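Local coordinates for protein putative neuraminyllactose-binding hemagglutinin homolog (Helicobacter pylori, PDB 3BGH) that is of unknown function but is probably an outer-membrane lipoprotein and adhesin that binds sialic-acid-bearing (neuraminyllactose) receptors, at residues A[121-135]-A[147-161]. Sequence-based numbering, arbitrary orientation.
With SO4 (sulfate ion), chain E.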
ATOM      1  N   GLU A 121      -3.304  27.245   2.743  1.00 64.49           N
ATOM      2  CA  GLU A 121      -2.698  27.277   4.075  1.00 64.13           C
ATOM      3  C   GLU A 121      -1.874  26.005   4.248  1.00 62.12           C
ATOM      4  O   GLU A 121      -2.126  25.008   3.584  1.00 61.97           O
ATOM      5  CB  GLU A 121      -3.799  27.377   5.160  1.00 64.03           C
ATOM      6  CG  GLU A 121      -4.852  28.509   4.913  1.00 66.14           C
ATOM      7  CD  GLU A 121      -6.063  28.493   5.884  1.00 67.08           C
ATOM      8  OE1 GLU A 121      -6.553  27.390   6.255  1.00 68.56           O
ATOM      9  OE2 GLU A 121      -6.537  29.605   6.255  1.00 69.74           O
ATOM     10  N   GLU A 122      -0.893  26.047   5.135  1.00 60.91           N
ATOM     11  CA  GLU A 122      -0.223  24.856   5.570  1.00 60.14           C
ATOM     12  C   GLU A 122      -1.260  23.924   6.184  1.00 59.88           C
ATOM     13  O   GLU A 122      -2.173  24.366   6.892  1.00 59.45           O
ATOM     14  CB  GLU A 122       0.837  25.193   6.604  1.00 60.41           C
ATOM     15  CG  GLU A 122       1.543  23.987   7.184  1.00 61.38           C
ATOM     16  CD  GLU A 122       2.770  24.384   7.944  1.00 64.46           C
ATOM     17  OE1 GLU A 122       3.307  23.582   8.741  1.00 65.03           O
ATOM     18  OE2 GLU A 122       3.199  25.531   7.750  1.00 67.02           O
ATOM     19  N   LYS A 123      -1.155  22.640   5.876  1.00 59.04           N
ATOM     20  CA  LYS A 123      -2.059  21.694   6.487  1.00 58.79           C
ATOM     21  C   LYS A 123      -1.367  20.402   6.842  1.00 58.22           C
ATOM     22  O   LYS A 123      -0.338  20.067   6.237  1.00 58.82           O
ATOM     23  CB  LYS A 123      -3.309  21.467   5.632  1.00 58.83           C
ATOM     24  CG  LYS A 123      -3.098  21.566   4.169  1.00 60.06           C
ATOM     25  CD  LYS A 123      -4.403  21.876   3.471  1.00 61.82           C
ATOM     26  CE  LYS A 123      -4.153  22.138   1.976  1.00 62.25           C
ATOM     27  NZ  LYS A 123      -5.378  22.519   1.194  1.00 60.25           N
ATOM     28  N   VAL A 124      -1.880  19.735   7.881  1.00 56.46           N
ATOM     29  CA  VAL A 124      -1.439  18.399   8.235  1.00 54.38           C
ATOM     30  C   VAL A 124      -2.561  17.475   7.793  1.00 54.20           C
ATOM     31  O   VAL A 124      -3.749  17.847   7.874  1.00 54.87           O
ATOM     32  CB  VAL A 124      -1.178  18.298   9.721  1.00 54.97           C
ATOM     33  CG1 VAL A 124      -0.579  16.916  10.126  1.00 52.07           C
ATOM     34  CG2 VAL A 124      -0.252  19.450  10.147  1.00 54.02           C
ATOM     35  N   ILE A 125      -2.203  16.301   7.266  1.00 52.87           N
ATOM     36  CA  ILE A 125      -3.193  15.367   6.711  1.00 50.70           C
ATOM     37  C   ILE A 125      -2.889  13.945   7.144  1.00 50.66           C
ATOM     38  O   ILE A 125      -1.793  13.655   7.604  1.00 50.70           O
ATOM     39  CB  ILE A 125      -3.199  15.359   5.165  1.00 50.44           C
ATOM     40  CG1 ILE A 125      -1.959  14.640   4.618  1.00 49.96           C
ATOM     41  CG2 ILE A 125      -3.327  16.755   4.575  1.00 49.37           C
ATOM     42  CD1 ILE A 125      -1.963  14.438   3.163  1.00 50.08           C
ATOM     43  N   ASP A 126      -3.880  13.068   7.014  1.00 50.46           N
ATOM     44  CA  ASP A 126      -3.657  11.646   6.967  1.00 50.28           C
ATOM     45  C   ASP A 126      -3.857  11.202   5.511  1.00 49.55           C
ATOM     46  O   ASP A 126      -4.585  11.851   4.765  1.00 49.63           O
ATOM     47  CB  ASP A 126      -4.633  10.922   7.894  1.00 50.68           C
ATOM     48  CG  ASP A 126      -4.258  11.055   9.358  1.00 53.49           C
ATOM     49  OD1 ASP A 126      -3.125  11.530   9.646  1.00 55.29           O
ATOM     50  OD2 ASP A 126      -5.105  10.700  10.228  1.00 56.03           O
ATOM     51  N   MET A 127      -3.212  10.114   5.108  1.00 48.29           N
ATOM     52  CA  MET A 127      -3.230   9.686   3.716  1.00 46.81           C
ATOM     53  C   MET A 127      -3.111   8.183   3.625  1.00 46.60           C
ATOM     54  O   MET A 127      -2.302   7.582   4.333  1.00 46.81           O
ATOM     55  CB  MET A 127      -2.070  10.340   2.927  1.00 47.36           C
ATOM     56  CG  MET A 127      -2.098  10.088   1.375  1.00 48.16           C
ATOM     57  SD  MET A 127      -0.711  10.837   0.412  1.00 42.62           S
ATOM     58  CE  MET A 127       0.580   9.803   0.973  1.00 45.04           C
ATOM     59  N   SER A 128      -3.874   7.582   2.722  1.00 45.85           N
ATOM     60  CA  SER A 128      -3.827   6.157   2.540  1.00 45.63           C
ATOM     61  C   SER A 128      -2.767   5.658   1.557  1.00 45.79           C
ATOM     62  O   SER A 128      -2.264   6.387   0.681  1.00 45.91           O
ATOM     63  CB  SER A 128      -5.154   5.716   1.997  1.00 45.80           C
ATOM     64  OG  SER A 128      -5.170   6.119   0.643  1.00 47.28           O
ATOM     65  N   SER A 129      -2.494   4.365   1.668  1.00 45.84           N
ATOM     66  CA  SER A 129      -1.808   3.606   0.634  1.00 45.03           C
ATOM     67  C   SER A 129      -2.548   2.277   0.554  1.00 44.80           C
ATOM     68  O   SER A 129      -3.450   2.011   1.355  1.00 45.37           O
ATOM     69  CB  SER A 129      -0.342   3.392   1.015  1.00 44.89           C
ATOM     70  OG  SER A 129      -0.237   2.427   2.043  1.00 47.94           O
ATOM     71  N   GLY A 130      -2.158   1.437  -0.382  1.00 44.35           N
ATOM     72  CA  GLY A 130      -2.750   0.137  -0.553  1.00 44.12           C
ATOM     73  C   GLY A 130      -3.296  -0.058  -1.949  1.00 44.04           C
ATOM     74  O   GLY A 130      -3.179   0.782  -2.790  1.00 43.06           O
ATOM     75  N   TYR A 131      -3.925  -1.187  -2.169  1.00 44.59           N
ATOM     76  CA  TYR A 131      -4.191  -1.637  -3.484  1.00 46.17           C
ATOM     77  C   TYR A 131      -5.048  -2.919  -3.370  1.00 46.93           C
ATOM     78  O   TYR A 131      -4.762  -3.803  -2.567  1.00 46.99           O
ATOM     79  CB  TYR A 131      -2.843  -1.896  -4.209  1.00 45.49           C
ATOM     80  CG  TYR A 131      -2.985  -2.270  -5.656  1.00 45.16           C
ATOM     81  CD1 TYR A 131      -2.856  -1.320  -6.668  1.00 43.82           C
ATOM     82  CD2 TYR A 131      -3.262  -3.592  -6.026  1.00 46.72           C
ATOM     83  CE1 TYR A 131      -3.012  -1.667  -8.029  1.00 42.17           C
ATOM     84  CE2 TYR A 131      -3.401  -3.961  -7.395  1.00 45.67           C
ATOM     85  CZ  TYR A 131      -3.260  -2.997  -8.367  1.00 45.57           C
ATOM     86  OH  TYR A 131      -3.415  -3.384  -9.670  1.00 48.29           O
ATOM     87  N   LEU A 132      -6.119  -2.976  -4.149  1.00 48.07           N
ATOM     88  CA  LEU A 132      -6.967  -4.148  -4.197  1.00 48.73           C
ATOM     89  C   LEU A 132      -6.878  -4.870  -5.509  1.00 48.92           C
ATOM     90  O   LEU A 132      -6.903  -4.269  -6.597  1.00 48.69           O
ATOM     91  CB  LEU A 132      -8.401  -3.768  -3.928  1.00 48.50           C
ATOM     92  CG  LEU A 132      -8.802  -3.994  -2.481  1.00 53.01           C
ATOM     93  CD1 LEU A 132      -8.065  -3.058  -1.539  1.00 54.26           C
ATOM     94  CD2 LEU A 132     -10.316  -3.815  -2.321  1.00 56.11           C
ATOM     95  N   ASN A 133      -6.805  -6.182  -5.407  1.00 49.78           N
ATOM     96  CA  ASN A 133      -6.780  -6.996  -6.582  1.00 50.72           C
ATOM     97  C   ASN A 133      -7.943  -7.965  -6.662  1.00 51.20           C
ATOM     98  O   ASN A 133      -8.074  -8.874  -5.829  1.00 51.04           O
ATOM     99  CB  ASN A 133      -5.496  -7.786  -6.627  1.00 50.96           C
ATOM    100  CG  ASN A 133      -5.268  -8.384  -7.967  1.00 52.70           C
ATOM    101  OD1 ASN A 133      -5.012  -7.660  -8.955  1.00 56.11           O
ATOM    102  ND2 ASN A 133      -5.371  -9.703  -8.046  1.00 51.05           N
ATOM    103  N   LEU A 134      -8.765  -7.793  -7.693  1.00 50.87           N
ATOM    104  CA  LEU A 134      -9.794  -8.765  -8.022  1.00 50.39           C
ATOM    105  C   LEU A 134      -9.278  -9.851  -8.993  1.00 50.60           C
ATOM    106  O   LEU A 134      -8.981  -9.546 -10.138  1.00 49.60           O
ATOM    107  CB  LEU A 134     -10.993  -8.041  -8.607  1.00 50.10           C
ATOM    108  CG  LEU A 134     -12.238  -8.879  -8.916  1.00 50.97           C
ATOM    109  CD1 LEU A 134     -12.694  -9.622  -7.681  1.00 53.30           C
ATOM    110  CD2 LEU A 134     -13.326  -7.963  -9.384  1.00 50.92           C
ATOM    111  N   ASN A 135      -9.206 -11.114  -8.535  1.00 50.81           N
ATOM    112  CA  ASN A 135      -8.820 -12.237  -9.419  1.00 51.35           C
ATOM    113  C   ASN A 135      -9.993 -12.970 -10.078  1.00 52.19           C
ATOM    114  O   ASN A 135     -10.979 -13.302  -9.425  1.00 53.35           O
ATOM    115  CB  ASN A 135      -7.857 -13.229  -8.720  1.00 50.32           C
ATOM    116  CG  ASN A 135      -6.370 -12.865  -8.928  1.00 50.24           C
ATOM    117  OD1 ASN A 135      -6.051 -11.895  -9.603  1.00 49.82           O
ATOM    118  ND2 ASN A 135      -5.467 -13.670  -8.380  1.00 50.42           N
ATOM    119  N   SER A 147      -6.590 -10.455 -13.833  1.00 45.76           N
ATOM    120  CA  SER A 147      -6.460  -9.708 -12.591  1.00 45.72           C
ATOM    121  C   SER A 147      -6.838  -8.270 -12.854  1.00 45.38           C
ATOM    122  O   SER A 147      -6.326  -7.673 -13.788  1.00 44.40           O
ATOM    123  CB  SER A 147      -5.016  -9.748 -12.055  1.00 45.62           C
ATOM    124  OG  SER A 147      -4.609 -11.065 -11.718  1.00 46.78           O
ATOM    125  N   PHE A 148      -7.702  -7.706 -12.009  1.00 44.88           N
ATOM    126  CA  PHE A 148      -8.116  -6.314 -12.179  1.00 44.99           C
ATOM    127  C   PHE A 148      -7.813  -5.617 -10.854  1.00 45.56           C
ATOM    128  O   PHE A 148      -8.206  -6.089  -9.794  1.00 45.26           O
ATOM    129  CB  PHE A 148      -9.598  -6.220 -12.586  1.00 43.76           C
ATOM    130  CG  PHE A 148     -10.220  -4.853 -12.372  1.00 41.12           C
ATOM    131  CD1 PHE A 148     -11.060  -4.628 -11.293  1.00 40.80           C
ATOM    132  CD2 PHE A 148      -9.976  -3.800 -13.255  1.00 42.93           C
ATOM    133  CE1 PHE A 148     -11.671  -3.374 -11.073  1.00 41.34           C
ATOM    134  CE2 PHE A 148     -10.547  -2.507 -13.052  1.00 43.54           C
ATOM    135  CZ  PHE A 148     -11.414  -2.301 -11.953  1.00 42.50           C
ATOM    136  N   GLY A 149      -7.066  -4.524 -10.930  1.00 45.83           N
ATOM    137  CA  GLY A 149      -6.613  -3.815  -9.747  1.00 45.62           C
ATOM    138  C   GLY A 149      -7.324  -2.494  -9.502  1.00 46.67           C
ATOM    139  O   GLY A 149      -7.736  -1.808 -10.429  1.00 46.56           O
ATOM    140  N   ILE A 150      -7.514  -2.158  -8.229  1.00 47.38           N
ATOM    141  CA  ILE A 150      -7.928  -0.837  -7.871  1.00 47.10           C
ATOM    142  C   ILE A 150      -6.903  -0.361  -6.884  1.00 47.93           C
ATOM    143  O   ILE A 150      -6.680  -0.991  -5.835  1.00 49.41           O
ATOM    144  CB  ILE A 150      -9.326  -0.795  -7.271  1.00 47.17           C
ATOM    145  CG1 ILE A 150     -10.291  -1.683  -8.060  1.00 45.72           C
ATOM    146  CG2 ILE A 150      -9.813   0.626  -7.227  1.00 46.54           C
ATOM    147  CD1 ILE A 150     -10.605  -3.018  -7.375  1.00 46.26           C
ATOM    148  N   ASP A 151      -6.220   0.697  -7.273  1.00 47.09           N
ATOM    149  CA  ASP A 151      -5.329   1.429  -6.417  1.00 47.22           C
ATOM    150  C   ASP A 151      -6.174   2.313  -5.485  1.00 47.21           C
ATOM    151  O   ASP A 151      -7.030   3.115  -5.939  1.00 45.89           O
ATOM    152  CB  ASP A 151      -4.433   2.300  -7.296  1.00 47.78           C
ATOM    153  CG  ASP A 151      -3.449   3.148  -6.507  1.00 51.85           C
ATOM    154  OD1 ASP A 151      -3.441   3.173  -5.253  1.00 55.40           O
ATOM    155  OD2 ASP A 151      -2.668   3.839  -7.170  1.00 58.26           O
ATOM    156  N   VAL A 152      -5.913   2.188  -4.186  1.00 46.07           N
ATOM    157  CA  VAL A 152      -6.646   2.965  -3.198  1.00 45.77           C
ATOM    158  C   VAL A 152      -5.687   3.863  -2.416  1.00 46.12           C
ATOM    159  O   VAL A 152      -6.003   4.311  -1.335  1.00 46.36           O
ATOM    160  CB  VAL A 152      -7.430   2.039  -2.186  1.00 46.95           C
ATOM    161  CG1 VAL A 152      -8.617   1.326  -2.874  1.00 44.30           C
ATOM    162  CG2 VAL A 152      -6.469   1.053  -1.441  1.00 42.21           C
ATOM    163  N   SER A 153      -4.507   4.122  -2.951  1.00 46.42           N
ATOM    164  CA  SER A 153      -3.566   5.013  -2.275  1.00 47.27           C
ATOM    165  C   SER A 153      -3.794   6.499  -2.600  1.00 48.17           C
ATOM    166  O   SER A 153      -4.579   6.839  -3.484  1.00 48.20           O
ATOM    167  CB  SER A 153      -2.162   4.600  -2.626  1.00 46.19           C
ATOM    168  OG  SER A 153      -1.849   5.034  -3.933  1.00 47.75           O
ATOM    169  N   LYS A 154      -3.098   7.379  -1.884  1.00 49.62           N
ATOM    170  CA  LYS A 154      -3.221   8.855  -2.052  1.00 50.57           C
ATOM    171  C   LYS A 154      -4.577   9.478  -1.710  1.00 50.31           C
ATOM    172  O   LYS A 154      -4.836  10.640  -2.047  1.00 51.10           O
ATOM    173  CB  LYS A 154      -2.751   9.333  -3.444  1.00 50.63           C
ATOM    174  CG  LYS A 154      -1.382   8.838  -3.847  1.00 53.73           C
ATOM    175  CD  LYS A 154      -0.265   9.690  -3.310  1.00 61.77           C
ATOM    176  CE  LYS A 154       0.980   9.633  -4.251  1.00 65.21           C
ATOM    177  NZ  LYS A 154       2.087  10.520  -3.774  1.00 68.13           N
ATOM    178  N   ILE A 155      -5.438   8.737  -1.038  1.00 50.30           N
ATOM    179  CA  ILE A 155      -6.633   9.333  -0.462  1.00 50.93           C
ATOM    180  C   ILE A 155      -6.357  10.143   0.829  1.00 51.80           C
ATOM    181  O   ILE A 155      -5.843   9.600   1.810  1.00 52.18           O
ATOM    182  CB  ILE A 155      -7.740   8.274  -0.277  1.00 51.31           C
ATOM    183  CG1 ILE A 155      -8.097   7.671  -1.663  1.00 52.27           C
ATOM    184  CG2 ILE A 155      -8.943   8.911   0.333  1.00 50.63           C
ATOM    185  CD1 ILE A 155      -9.160   6.601  -1.668  1.00 50.02           C
ATOM    186  N   LYS A 156      -6.731  11.426   0.845  1.00 52.61           N
ATOM    187  CA  LYS A 156      -6.314  12.333   1.942  1.00 53.45           C
ATOM    188  C   LYS A 156      -7.447  12.922   2.801  1.00 54.04           C
ATOM    189  O   LYS A 156      -8.546  13.238   2.315  1.00 54.80           O
ATOM    190  CB  LYS A 156      -5.443  13.510   1.430  1.00 52.74           C
ATOM    191  CG  LYS A 156      -4.536  13.256   0.236  1.00 52.75           C
ATOM    192  CD  LYS A 156      -3.637  14.498  -0.088  1.00 54.05           C
ATOM    193  CE  LYS A 156      -2.897  14.375  -1.430  1.00 55.66           C
ATOM    194  NZ  LYS A 156      -1.498  14.985  -1.404  1.00 56.82           N
ATOM    195  N   ALA A 157      -7.156  13.090   4.088  1.00 54.16           N
ATOM    196  CA  ALA A 157      -8.014  13.844   4.969  1.00 53.86           C
ATOM    197  C   ALA A 157      -7.203  14.869   5.745  1.00 54.33           C
ATOM    198  O   ALA A 157      -6.204  14.561   6.375  1.00 53.41           O
ATOM    199  CB  ALA A 157      -8.735  12.917   5.908  1.00 53.60           C
ATOM    200  N   VAL A 158      -7.669  16.105   5.712  1.00 56.01           N
ATOM    201  CA  VAL A 158      -7.036  17.167   6.463  1.00 57.17           C
ATOM    202  C   VAL A 158      -7.400  17.049   7.938  1.00 58.50           C
ATOM    203  O   VAL A 158      -8.578  16.928   8.276  1.00 58.79           O
ATOM    204  CB  VAL A 158      -7.460  18.514   5.939  1.00 56.63           C
ATOM    205  CG1 VAL A 158      -6.812  19.610   6.755  1.00 56.29           C
ATOM    206  CG2 VAL A 158      -7.071  18.613   4.491  1.00 56.57           C
ATOM    207  N   ILE A 159      -6.381  17.058   8.796  1.00 59.35           N
ATOM    208  CA  ILE A 159      -6.593  17.028  10.228  1.00 61.15           C
ATOM    209  C   ILE A 159      -6.320  18.381  10.892  1.00 62.55           C
ATOM    210  O   ILE A 159      -6.925  18.709  11.912  1.00 62.51           O
ATOM    211  CB  ILE A 159      -5.789  15.920  10.929  1.00 60.69           C
ATOM    212  CG1 ILE A 159      -4.327  15.934  10.505  1.00 61.44           C
ATOM    213  CG2 ILE A 159      -6.411  14.580  10.638  1.00 60.44           C
ATOM    214  CD1 ILE A 159      -3.489  14.822  11.163  1.00 61.78           C
ATOM    215  N   GLU A 160      -5.440  19.168  10.288  1.00 63.76           N
ATOM    216  CA  GLU A 160      -5.008  20.413  10.869  1.00 65.51           C
ATOM    217  C   GLU A 160      -4.737  21.468   9.778  1.00 65.87           C
ATOM    218  O   GLU A 160      -4.072  21.176   8.772  1.00 66.21           O
ATOM    219  CB  GLU A 160      -3.755  20.121  11.691  1.00 65.84           C
ATOM    220  CG  GLU A 160      -3.293  21.210  12.623  1.00 69.66           C
ATOM    221  CD  GLU A 160      -2.185  20.704  13.544  1.00 74.46           C
ATOM    222  OE1 GLU A 160      -2.338  19.579  14.067  1.00 75.30           O
ATOM    223  OE2 GLU A 160      -1.164  21.413  13.740  1.00 76.56           O
ATOM    224  N   ARG A 161      -5.284  22.669   9.963  1.00 66.02           N
ATOM    225  CA  ARG A 161      -4.922  23.844   9.144  1.00 66.65           C
ATOM    226  C   ARG A 161      -4.225  24.898  10.000  1.00 66.91           C
ATOM    227  O   ARG A 161      -4.562  25.066  11.161  1.00 67.05           O
ATOM    228  CB  ARG A 161      -6.153  24.462   8.496  1.00 66.52           C
ATOM    229  CG  ARG A 161      -7.096  23.417   7.971  1.00 68.23           C
ATOM    230  CD  ARG A 161      -8.271  24.005   7.318  1.00 71.56           C
ATOM    231  NE  ARG A 161      -8.713  23.158   6.217  1.00 76.43           N
ATOM    232  CZ  ARG A 161      -8.267  23.267   4.966  1.00 78.35           C
ATOM    233  NH1 ARG A 161      -7.357  24.192   4.654  1.00 78.86           N
ATOM    234  NH2 ARG A 161      -8.736  22.457   4.026  1.00 78.50           N
TER
HETATM  235  S   SO4 E   4      -8.067  23.994   0.734  1.00 93.39           S
HETATM  236  O1  SO4 E   4      -9.215  24.148  -0.160  1.00 93.20           O
HETATM  237  O2  SO4 E   4      -6.812  24.110  -0.012  1.00 92.57           O
HETATM  238  O3  SO4 E   4      -8.119  25.043   1.743  1.00 95.17           O
HETATM  239  O4  SO4 E   4      -8.148  22.706   1.409  1.00 93.60           O
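I159 and V124 meet where an antiparallel hairpin absorbs one extra residue. I159 CB lies against V124 O, and CG1, held between backbone N and carbonyl carbon (chi1 49°), comes within 3.3 Å of V124 O. CD1 runs on to V124 CG1 at 3.7 Å and D126 OD1 at 3.6 Å, while CG2 passes near OD2 of D126, a carboxylate bonded through OD1 to D111 N and through OD2 to H186. This is a classic beta bulge: I159 N and E160 N both donate to V124 O, from the same face of its plane. Strands 123-137 and 144-161 form the hairpin at one side of the mixed sheet, with 144-161 outermost in the chain. Regular pairing lapses between M127 and Y131, where S128 OG donates to a lone pair of V152 O, within its carbonyl plane, at 2.8 Å, and accepts from I155 N. Within 151-153, D151 OD1 accepts from S153 N, closing an Asx turn, and from S153 OG on its syn lone pair. At the bulged end, K123 and R161 run side by side to a sulfate, probably from the crystallisation liquor; R161 NH2 meets O4 edge-on at 2.7 Å, while R161 NE pairs with E183.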